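Periplasmic binding protein (Agrobacterium tumefaciens str. B6, PDB 5L9G) binds the opine mannopine and probably delivers it to an ABC transporter for uptake into the cell. Local coordinates at residues A[135-140]-A[147-152]; A[141-146]-A[222-227]; A[252-257]-A[268-273]. All blocks are in the same frame, centred on the assembly; numbering follows the deposited sequence.

In the fold
Well into the chain, after helix 129-132, segment 135-140 begins contact 1. It joins 147-152 and so closes a short loop around helix 140-144. Contact 2 starts on that helix, at 141-146, and reaches forward to strand 222-226. It closes a long loop, with 75 residues between its segments. The two contacts therefore cross, and they touch: F149 CB lies 3.6 Å from M222 CE. Contact 3 comes later, in series, and closes the short connection from strand 240-256 into helix 263-273. It lies on the opposite side of the chain's centre, with its centre about 33 Å from that of contact 2. Mannopine lies between contacts 2 and 3, touching W226 of one and D252 of the other.

Contact 1. Residues A[135-140]-A[147-152]; sequences NGPKSM and KKFPGK
F149 is the centre of this contact, and its ring lies against the backbone of N135, G136 and P137. Of all the residues here, F149 buries the largest area in the contact, and P137 comes second. The CA-CB bond of F149 points toward 135-140. CG is anti to the carbonyl carbon and lies beside the backbone N, with chi1 -59°, which carries the ring across to the other loop. The leading atom is CE1. F149 CE1 comes within 3.3 Å of N135 O, which lies at the edge near the ring plane, so a carbonyl oxygen meets the ring rim. G136 C approaches obliquely, 3.6 Å from F149 CE1. P137 N lies over one face, 3.8 Å from F149 CE1. The pyrrolidine ring adds a looser apolar contact, P137 CD to F149 CD1 at 4.2 Å. What the ring meets in 135-140 is mostly main chain, and the two loops are joined by packing alone.

Other parts of the fold pack round the same residues. M222 of strand 222-226 touches both P137 and F149, and D142 of helix 140-144 does the same. P137 also rests on I125 and W127 of strand 115-128. The backbone on both sides is held by polar partners: F149 O accepts from R153 NH2, and K138 N donates to D142 OD2.

The helix between the loops starts with S139 as its N-cap, where S139 OG is hydrogen-bonded to D142 N. F149 thus brings the chain leaving helix 140-144 back onto the chain entering it. This N-capped helix links helix 129-132 to strand 153-156, its flanking loops packed together through F149, in an alpha/beta lobe of a periplasmic binding protein.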
loop_
_atom_site.group_PDB
_atom_site.type_symbol
_atom_site.label_atom_id
_atom_site.label_comp_id
_atom_site.label_asym_id
_atom_site.label_seq_id
_atom_site.Cartn_x
_atom_site.Cartn_y
_atom_site.Cartn_z
ATOM N N ASN A 135 -25.041 3.969 8.540
ATOM C CA ASN A 135 -24.509 4.356 9.848
ATOM C C ASN A 135 -23.350 3.447 10.292
ATOM O O ASN A 135 -23.356 2.864 11.383
ATOM C CB ASN A 135 -25.634 4.479 10.892
ATOM C CG ASN A 135 -26.564 5.689 10.673
ATOM O OD1 ASN A 135 -26.675 6.271 9.576
ATOM N ND2 ASN A 135 -27.286 6.090 11.706
ATOM N N GLY A 136 -22.349 3.361 9.422
ATOM C CA GLY A 136 -21.149 2.582 9.685
ATOM C C GLY A 136 -20.071 3.398 10.382
ATOM O O GLY A 136 -20.258 4.591 10.650
ATOM N N PRO A 137 -18.930 2.759 10.706
ATOM C CA PRO A 137 -17.829 3.507 11.352
ATOM C C PRO A 137 -17.232 4.535 10.383
ATOM O O PRO A 137 -16.920 4.202 9.231
ATOM C CB PRO A 137 -16.811 2.414 11.691
ATOM C CG PRO A 137 -17.081 1.297 10.687
ATOM C CD PRO A 137 -18.579 1.337 10.481
ATOM N N LYS A 138 -17.052 5.770 10.840
ATOM C CA LYS A 138 -16.518 6.803 9.947
ATOM C C LYS A 138 -15.182 7.400 10.426
ATOM O O LYS A 138 -14.780 8.459 9.946
ATOM C CB LYS A 138 -17.586 7.885 9.713
ATOM C CG LYS A 138 -18.794 7.364 8.913
ATOM C CD LYS A 138 -19.941 8.346 8.881
ATOM C CE LYS A 138 -21.152 7.791 8.165
ATOM N NZ LYS A 138 -21.006 7.836 6.687
ATOM N N SER A 139 -14.515 6.730 11.387
ATOM C CA SER A 139 -13.253 7.165 12.012
ATOM C C SER A 139 -12.594 5.956 12.653
ATOM O O SER A 139 -13.256 4.928 12.841
ATOM C CB SER A 139 -13.530 8.211 13.105
ATOM O OG SER A 139 -14.035 7.622 14.301
ATOM N N MET A 140 -11.293 6.064 13.013
ATOM C CA MET A 140 -10.616 4.944 13.687
ATOM C C MET A 140 -11.181 4.709 15.087
ATOM O O MET A 140 -11.252 3.556 15.517
ATOM C CB MET A 140 -9.109 5.162 13.784
ATOM C CG MET A 140 -8.392 4.857 12.527
ATOM S SD MET A 140 -8.766 3.221 11.826
ATOM C CE MET A 140 -8.053 3.473 10.240
ATOM N N LYS A 147 -18.437 -1.637 21.278
ATOM C CA LYS A 147 -19.715 -1.395 21.936
ATOM C C LYS A 147 -20.667 -0.644 21.003
ATOM O O LYS A 147 -21.798 -1.088 20.818
ATOM C CB LYS A 147 -19.536 -0.655 23.282
ATOM C CG LYS A 147 -19.047 -1.520 24.483
ATOM C CD LYS A 147 -19.960 -2.704 24.879
ATOM C CE LYS A 147 -20.592 -2.542 26.241
ATOM N NZ LYS A 147 -21.458 -3.697 26.576
ATOM N N LYS A 148 -20.214 0.468 20.388
ATOM C CA LYS A 148 -21.051 1.255 19.482
ATOM C C LYS A 148 -21.265 0.536 18.139
ATOM O O LYS A 148 -22.376 0.584 17.583
ATOM C CB LYS A 148 -20.504 2.680 19.299
ATOM C CG LYS A 148 -21.432 3.607 18.514
ATOM C CD LYS A 148 -21.071 5.075 18.676
ATOM C CE LYS A 148 -21.503 5.924 17.498
ATOM N NZ LYS A 148 -22.977 5.941 17.307
ATOM N N PHE A 149 -20.213 -0.164 17.639
ATOM C CA PHE A 149 -20.290 -0.901 16.389
ATOM C C PHE A 149 -19.900 -2.368 16.591
ATOM O O PHE A 149 -18.784 -2.752 16.237
ATOM C CB PHE A 149 -19.425 -0.239 15.301
ATOM C CG PHE A 149 -19.813 1.188 14.997
ATOM C CD1 PHE A 149 -20.801 1.470 14.064
ATOM C CD2 PHE A 149 -19.176 2.249 15.632
ATOM C CE1 PHE A 149 -21.158 2.793 13.776
ATOM C CE2 PHE A 149 -19.540 3.571 15.357
ATOM C CZ PHE A 149 -20.534 3.834 14.436
ATOM N N PRO A 150 -20.800 -3.217 17.148
ATOM C CA PRO A 150 -20.452 -4.642 17.304
ATOM C C PRO A 150 -20.260 -5.285 15.943
ATOM O O PRO A 150 -20.957 -4.924 14.999
ATOM C CB PRO A 150 -21.678 -5.242 18.011
ATOM C CG PRO A 150 -22.454 -4.082 18.542
ATOM C CD PRO A 150 -22.179 -2.942 17.614
ATOM N N GLY A 151 -19.328 -6.213 15.855
ATOM C CA GLY A 151 -19.094 -6.911 14.601
ATOM C C GLY A 151 -17.681 -7.388 14.364
ATOM O O GLY A 151 -16.755 -7.089 15.125
ATOM N N LYS A 152 -17.538 -8.168 13.304
ATOM C CA LYS A 152 -16.290 -8.781 12.881
ATOM C C LYS A 152 -15.417 -7.771 12.151
ATOM O O LYS A 152 -15.830 -7.208 11.139
ATOM C CB LYS A 152 -16.568 -9.991 11.974
ATOM C CG LYS A 152 -17.315 -11.140 12.643
ATOM C CD LYS A 152 -17.616 -12.226 11.603
ATOM C CE LYS A 152 -18.618 -13.248 12.088
ATOM N NZ LYS A 152 -18.045 -14.167 13.107
#

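Contact 2. Residues A[141-146]-A[222-227]; sequences ADFFDV and MIITWG. With MO0 (mannopine), chain C.
A helix packed on a strand of the central sheet is the element here: helix 140-144 sends F143 onto strand 222-226. F143 CG is anti to the backbone N, with chi1 -170°, and this brings the ring down to the strand although the CA-CB bond does not point there. The ring is sandwiched. On one face I224 CG1 makes a CH-pi contact, 3.7 Å from the F143 ring centroid and 18° off the ring normal. On the opposite face M222 SD makes a Met-aromatic contact, 4.0 Å from the F143 centroid and 28° off the normal. I223 N lies at the edge near the ring plane, 3.6 Å from F143 CE2. M222 and I224, two residues apart on the strand, thus grip the ring between their side chains, while the I223 side chain turns away toward helix 208-216. I125 and L155 of neighbouring strands also touch F143.

This helix-on-sheet packing lies at one end of strand 222-226. At the other end W226 lays one ring face on mannopine, with W226 CE3 3.2 Å from the ligand's C atom. There W226 lines the mannopine pocket, with W205, W156 and Y121 edge-to-face around it.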
loop_
_atom_site.group_PDB
_atom_site.type_symbol
_atom_site.label_atom_id
_atom_site.label_comp_id
_atom_site.label_asym_id
_atom_site.label_seq_id
_atom_site.Cartn_x
_atom_site.Cartn_y
_atom_site.Cartn_z
ATOM N N ALA A 141 -11.598 5.782 15.787
ATOM C CA ALA A 141 -12.233 5.638 17.105
ATOM C C ALA A 141 -13.465 4.717 16.929
ATOM O O ALA A 141 -13.605 3.746 17.671
ATOM C CB ALA A 141 -12.648 7.008 17.661
ATOM N N ASP A 142 -14.277 4.958 15.880
ATOM C CA ASP A 142 -15.470 4.152 15.561
ATOM C C ASP A 142 -15.086 2.715 15.234
ATOM O O ASP A 142 -15.734 1.789 15.714
ATOM C CB ASP A 142 -16.241 4.744 14.368
ATOM C CG ASP A 142 -17.046 6.001 14.604
ATOM O OD1 ASP A 142 -17.245 6.367 15.787
ATOM O OD2 ASP A 142 -17.562 6.572 13.603
ATOM N N PHE A 143 -14.034 2.527 14.405
ATOM C CA PHE A 143 -13.582 1.191 14.008
ATOM C C PHE A 143 -13.242 0.356 15.257
ATOM O O PHE A 143 -13.580 -0.827 15.316
ATOM C CB PHE A 143 -12.349 1.300 13.106
ATOM C CG PHE A 143 -11.976 -0.012 12.456
ATOM C CD1 PHE A 143 -11.102 -0.901 13.085
ATOM C CD2 PHE A 143 -12.504 -0.364 11.220
ATOM C CE1 PHE A 143 -10.767 -2.125 12.486
ATOM C CE2 PHE A 143 -12.149 -1.576 10.608
ATOM C CZ PHE A 143 -11.312 -2.458 11.258
ATOM N N PHE A 144 -12.599 0.981 16.257
ATOM C CA PHE A 144 -12.155 0.267 17.461
ATOM C C PHE A 144 -13.242 0.180 18.526
ATOM O O PHE A 144 -13.036 -0.458 19.559
ATOM C CB PHE A 144 -10.865 0.926 18.016
ATOM C CG PHE A 144 -9.595 0.549 17.281
ATOM C CD1 PHE A 144 -9.372 0.976 15.967
ATOM C CD2 PHE A 144 -8.597 -0.180 17.917
ATOM C CE1 PHE A 144 -8.193 0.639 15.290
ATOM C CE2 PHE A 144 -7.409 -0.496 17.250
ATOM C CZ PHE A 144 -7.221 -0.104 15.932
ATOM N N ASP A 145 -14.399 0.801 18.271
ATOM C CA ASP A 145 -15.501 0.850 19.243
ATOM C C ASP A 145 -16.457 -0.327 19.050
ATOM O O ASP A 145 -17.461 -0.208 18.341
ATOM C CB ASP A 145 -16.229 2.197 19.178
ATOM C CG ASP A 145 -17.141 2.462 20.373
ATOM O OD1 ASP A 145 -17.539 1.479 21.053
ATOM O OD2 ASP A 145 -17.485 3.641 20.606
ATOM N N VAL A 146 -16.166 -1.439 19.736
ATOM C CA VAL A 146 -16.931 -2.694 19.639
ATOM C C VAL A 146 -18.303 -2.573 20.326
ATOM O O VAL A 146 -19.239 -3.291 19.962
ATOM C CB VAL A 146 -16.091 -3.908 20.120
ATOM C CG1 VAL A 146 -16.865 -5.221 19.990
ATOM C CG2 VAL A 146 -14.784 -4.000 19.330
ATOM N N MET A 222 -16.481 -4.912 9.037
ATOM C CA MET A 222 -15.676 -3.722 8.743
ATOM C C MET A 222 -14.248 -4.181 8.543
ATOM O O MET A 222 -13.864 -5.232 9.058
ATOM C CB MET A 222 -15.793 -2.639 9.826
ATOM C CG MET A 222 -15.370 -3.126 11.213
ATOM S SD MET A 222 -15.542 -1.779 12.413
ATOM C CE MET A 222 -17.330 -1.836 12.787
ATOM N N ILE A 223 -13.468 -3.400 7.785
ATOM C CA ILE A 223 -12.102 -3.799 7.416
ATOM C C ILE A 223 -11.268 -2.567 7.155
ATOM O O ILE A 223 -11.770 -1.573 6.619
ATOM C CB ILE A 223 -12.140 -4.743 6.146
ATOM C CG1 ILE A 223 -10.746 -5.216 5.691
ATOM C CG2 ILE A 223 -12.902 -4.100 4.937
ATOM C CD1 ILE A 223 -10.801 -6.331 4.620
ATOM N N ILE A 224 -9.992 -2.644 7.526
ATOM C CA ILE A 224 -9.025 -1.635 7.129
ATOM C C ILE A 224 -8.226 -2.287 6.007
ATOM O O ILE A 224 -7.525 -3.285 6.230
ATOM C CB ILE A 224 -8.103 -1.116 8.255
ATOM C CG1 ILE A 224 -8.920 -0.474 9.401
ATOM C CG2 ILE A 224 -7.101 -0.098 7.647
ATOM C CD1 ILE A 224 -8.134 -0.312 10.716
ATOM N N THR A 225 -8.355 -1.742 4.796
ATOM C CA THR A 225 -7.599 -2.255 3.641
ATOM C C THR A 225 -7.403 -1.109 2.617
ATOM O O THR A 225 -7.732 0.050 2.886
ATOM C CB THR A 225 -8.214 -3.578 3.070
ATOM O OG1 THR A 225 -7.310 -4.177 2.125
ATOM C CG2 THR A 225 -9.593 -3.363 2.427
ATOM N N TRP A 226 -6.857 -1.456 1.459
ATOM C CA TRP A 226 -6.481 -0.504 0.419
ATOM C C TRP A 226 -7.672 -0.108 -0.461
ATOM O O TRP A 226 -8.463 -0.959 -0.861
ATOM C CB TRP A 226 -5.269 -1.070 -0.356
ATOM C CG TRP A 226 -4.153 -1.445 0.602
ATOM C CD1 TRP A 226 -3.590 -0.636 1.550
ATOM C CD2 TRP A 226 -3.436 -2.688 0.654
ATOM N NE1 TRP A 226 -2.591 -1.313 2.225
ATOM C CE2 TRP A 226 -2.449 -2.564 1.667
ATOM C CE3 TRP A 226 -3.534 -3.907 -0.050
ATOM C CZ2 TRP A 226 -1.599 -3.614 2.019
ATOM C CZ3 TRP A 226 -2.621 -4.919 0.231
ATOM C CH2 TRP A 226 -1.671 -4.775 1.259
ATOM N N GLY A 227 -7.792 1.199 -0.707
ATOM C CA GLY A 227 -8.906 1.809 -1.438
ATOM C C GLY A 227 -9.252 1.172 -2.773
ATOM O O GLY A 227 -10.429 1.036 -3.115
HETATM O OAB MO0 C . 6.481 -3.559 0.346
HETATM C CAF MO0 C . 5.921 -4.837 0.210
HETATM C CAG MO0 C . 4.405 -4.838 0.291
HETATM O OAC MO0 C . 4.003 -4.967 1.611
HETATM C CAH MO0 C . 3.736 -3.703 -0.444
HETATM O OAM MO0 C . 4.128 -3.651 -1.766
HETATM C CAI MO0 C . 2.213 -3.652 -0.328
HETATM O OAD MO0 C . 1.629 -4.793 -0.879
HETATM C CAJ MO0 C . 1.641 -2.378 -0.879
HETATM O OAE MO0 C . 2.189 -1.290 -0.193
HETATM C CAK MO0 C . 0.106 -2.318 -0.894
HETATM N N MO0 C . -0.344 -1.924 -2.235
HETATM C CA MO0 C . -1.794 -1.612 -2.286
HETATM C C MO0 C . -2.549 -2.761 -2.910
HETATM O O MO0 C . -1.949 -3.828 -3.158
HETATM C CB MO0 C . -2.098 -0.314 -2.994
HETATM C CG MO0 C . -2.003 -0.429 -4.501
HETATM C CD MO0 C . -1.800 0.879 -5.182
HETATM O OE1 MO0 C . -2.917 1.493 -5.763
HETATM N NE2 MO0 C . -0.698 1.445 -5.273
HETATM O OXT MO0 C . -3.800 -2.690 -3.128
#

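Contact 3. Residues A[252-257]-A[268-273]; sequences DGYAIV and RFLKEM. With MO0 (mannopine), chain C.
The Y254 ring has M273 SD over one face, 4.1 Å from the ring centroid and 27° off the normal, a Met-aromatic contact. L270 CD1 lies oblique to the ring and packs closest on Y254 CB, 3.4 Å away. The F269 ring, on the helix itself, carries M273 CE over the centre of one face, so the methionine end is lodged between two aromatic rings. The M273 chain bends at chi3 (69°), which lets SD face Y254 while CE sits over the F269 ring. I256 adds a looser contact, I256 CD1 lying 4.3 Å from L270 CD2.

Y254 and I256 are two residues apart on strand 240-256 and both point toward helix 263-273, while A255 between them points away. The connection from strand to helix is short. Segments 252-256 and 268-273 run nearly antiparallel, at 162°, with axes 10.0 Å apart. This is a helix packed on the sheet of the mixed alpha/beta lobe of a periplasmic binding protein. Y254 OH is hydrogen-bonded to W41 NE1 of helix 30-48.

Two residues before Y254, D252 reaches into the mannopine pocket. D252 OD2 accepts two bonds from the ligand, 2.8 Å from the amine N of mannopine and 2.9 Å from its side-chain amide NE2. D252 OD1 lies 2.7 Å from mannopine OAE, an oxygen of the sugar chain.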
loop_
_atom_site.group_PDB
_atom_site.type_symbol
_atom_site.label_atom_id
_atom_site.label_comp_id
_atom_site.label_asym_id
_atom_site.label_seq_id
_atom_site.Cartn_x
_atom_site.Cartn_y
_atom_site.Cartn_z
ATOM N N ASP A 252 3.348 3.653 -3.326
ATOM C CA ASP A 252 3.940 2.396 -3.791
ATOM C C ASP A 252 4.933 2.757 -4.873
ATOM O O ASP A 252 4.827 3.818 -5.501
ATOM C CB ASP A 252 2.875 1.437 -4.342
ATOM C CG ASP A 252 2.261 0.509 -3.310
ATOM O OD1 ASP A 252 2.875 0.329 -2.225
ATOM O OD2 ASP A 252 1.190 -0.054 -3.590
ATOM N N GLY A 253 5.871 1.862 -5.117
ATOM C CA GLY A 253 6.877 2.105 -6.130
ATOM C C GLY A 253 7.694 0.884 -6.405
ATOM O O GLY A 253 7.367 -0.203 -5.915
ATOM N N TYR A 254 8.757 1.073 -7.198
ATOM C CA TYR A 254 9.606 -0.017 -7.669
ATOM C C TYR A 254 11.040 0.099 -7.193
ATOM O O TYR A 254 11.596 1.202 -7.112
ATOM C CB TYR A 254 9.609 -0.083 -9.201
ATOM C CG TYR A 254 8.249 -0.348 -9.819
ATOM C CD1 TYR A 254 7.593 -1.559 -9.615
ATOM C CD2 TYR A 254 7.616 0.615 -10.599
ATOM C CE1 TYR A 254 6.350 -1.819 -10.197
ATOM C CE2 TYR A 254 6.362 0.374 -11.171
ATOM C CZ TYR A 254 5.737 -0.848 -10.971
ATOM O OH TYR A 254 4.498 -1.086 -11.524
ATOM N N ALA A 255 11.659 -1.065 -6.977
ATOM C CA ALA A 255 13.069 -1.197 -6.597
ATOM C C ALA A 255 13.615 -2.393 -7.374
ATOM O O ALA A 255 12.833 -3.236 -7.837
ATOM C CB ALA A 255 13.188 -1.448 -5.104
ATOM N N ILE A 256 14.945 -2.449 -7.526
ATOM C CA ILE A 256 15.605 -3.571 -8.198
ATOM C C ILE A 256 16.332 -4.371 -7.126
ATOM O O ILE A 256 17.001 -3.789 -6.278
ATOM C CB ILE A 256 16.471 -3.109 -9.400
ATOM C CG1 ILE A 256 15.531 -2.614 -10.535
ATOM C CG2 ILE A 256 17.405 -4.240 -9.895
ATOM C CD1 ILE A 256 16.198 -1.860 -11.672
ATOM N N VAL A 257 16.114 -5.691 -7.109
ATOM C CA VAL A 257 16.689 -6.604 -6.116
ATOM C C VAL A 257 18.216 -6.678 -6.263
ATOM O O VAL A 257 18.721 -6.776 -7.386
ATOM C CB VAL A 257 16.008 -8.005 -6.154
ATOM C CG1 VAL A 257 16.519 -8.906 -5.028
ATOM C CG2 VAL A 257 14.488 -7.878 -6.074
ATOM N N ARG A 268 16.417 -0.286 -17.524
ATOM C CA ARG A 268 15.825 0.302 -18.736
ATOM C C ARG A 268 14.302 0.193 -18.674
ATOM O O ARG A 268 13.600 1.140 -19.022
ATOM C CB ARG A 268 16.318 -0.409 -20.016
ATOM C CG ARG A 268 17.794 -0.278 -20.326
ATOM C CD ARG A 268 18.076 -0.452 -21.821
ATOM N NE ARG A 268 17.591 -1.729 -22.352
ATOM C CZ ARG A 268 16.739 -1.854 -23.368
ATOM N NH1 ARG A 268 16.254 -0.777 -23.974
ATOM N NH2 ARG A 268 16.376 -3.057 -23.794
ATOM N N PHE A 269 13.804 -0.970 -18.229
ATOM C CA PHE A 269 12.377 -1.283 -18.122
ATOM C C PHE A 269 11.698 -0.357 -17.102
ATOM O O PHE A 269 10.682 0.277 -17.416
ATOM C CB PHE A 269 12.203 -2.771 -17.778
ATOM C CG PHE A 269 10.807 -3.355 -17.886
ATOM C CD1 PHE A 269 9.860 -2.799 -18.748
ATOM C CD2 PHE A 269 10.471 -4.514 -17.201
ATOM C CE1 PHE A 269 8.581 -3.371 -18.881
ATOM C CE2 PHE A 269 9.189 -5.074 -17.321
ATOM C CZ PHE A 269 8.254 -4.497 -18.158
ATOM N N LEU A 270 12.327 -0.199 -15.921
ATOM C CA LEU A 270 11.845 0.699 -14.866
ATOM C C LEU A 270 11.833 2.163 -15.327
ATOM O O LEU A 270 10.861 2.859 -15.053
ATOM C CB LEU A 270 12.661 0.525 -13.573
ATOM C CG LEU A 270 12.312 1.463 -12.396
ATOM C CD1 LEU A 270 10.833 1.405 -12.040
ATOM C CD2 LEU A 270 13.187 1.186 -11.204
ATOM N N LYS A 271 12.875 2.617 -16.055
ATOM C CA LYS A 271 12.938 3.995 -16.571
ATOM C C LYS A 271 11.757 4.219 -17.535
ATOM O O LYS A 271 11.003 5.185 -17.377
ATOM C CB LYS A 271 14.287 4.269 -17.279
ATOM C CG LYS A 271 14.461 5.717 -17.730
ATOM C CD LYS A 271 15.901 6.033 -18.174
ATOM C CE LYS A 271 16.071 7.508 -18.438
ATOM N NZ LYS A 271 17.483 7.951 -18.268
ATOM N N GLU A 272 11.564 3.285 -18.478
ATOM C CA GLU A 272 10.480 3.366 -19.452
ATOM C C GLU A 272 9.090 3.375 -18.791
ATOM O O GLU A 272 8.314 4.286 -19.056
ATOM C CB GLU A 272 10.592 2.226 -20.488
ATOM C CG GLU A 272 9.697 2.375 -21.718
ATOM C CD GLU A 272 9.958 3.555 -22.641
ATOM O OE1 GLU A 272 11.088 4.088 -22.635
ATOM O OE2 GLU A 272 9.039 3.927 -23.401
ATOM N N MET A 273 8.773 2.385 -17.934
ATOM C CA MET A 273 7.444 2.281 -17.304
ATOM C C MET A 273 7.073 3.466 -16.372
ATOM O O MET A 273 5.883 3.664 -16.087
ATOM C CB MET A 273 7.258 0.937 -16.575
ATOM C CG MET A 273 7.968 0.840 -15.225
ATOM S SD MET A 273 7.644 -0.734 -14.394
ATOM C CE MET A 273 8.537 -1.877 -15.479
HETATM O OAB MO0 C . 6.481 -3.559 0.346
HETATM C CAF MO0 C . 5.921 -4.837 0.210
HETATM C CAG MO0 C . 4.405 -4.838 0.291
HETATM O OAC MO0 C . 4.003 -4.967 1.611
HETATM C CAH MO0 C . 3.736 -3.703 -0.444
HETATM O OAM MO0 C . 4.128 -3.651 -1.766
HETATM C CAI MO0 C . 2.213 -3.652 -0.328
HETATM O OAD MO0 C . 1.629 -4.793 -0.879
HETATM C CAJ MO0 C . 1.641 -2.378 -0.879
HETATM O OAE MO0 C . 2.189 -1.290 -0.193
HETATM C CAK MO0 C . 0.106 -2.318 -0.894
HETATM N N MO0 C . -0.344 -1.924 -2.235
HETATM C CA MO0 C . -1.794 -1.612 -2.286
HETATM C C MO0 C . -2.549 -2.761 -2.910
HETATM O O MO0 C . -1.949 -3.828 -3.158
HETATM C CB MO0 C . -2.098 -0.314 -2.994
HETATM C CG MO0 C . -2.003 -0.429 -4.501
HETATM C CD MO0 C . -1.800 0.879 -5.182
HETATM O OE1 MO0 C . -2.917 1.493 -5.763
HETATM N NE2 MO0 C . -0.698 1.445 -5.273
HETATM O OXT MO0 C . -3.800 -2.690 -3.128
#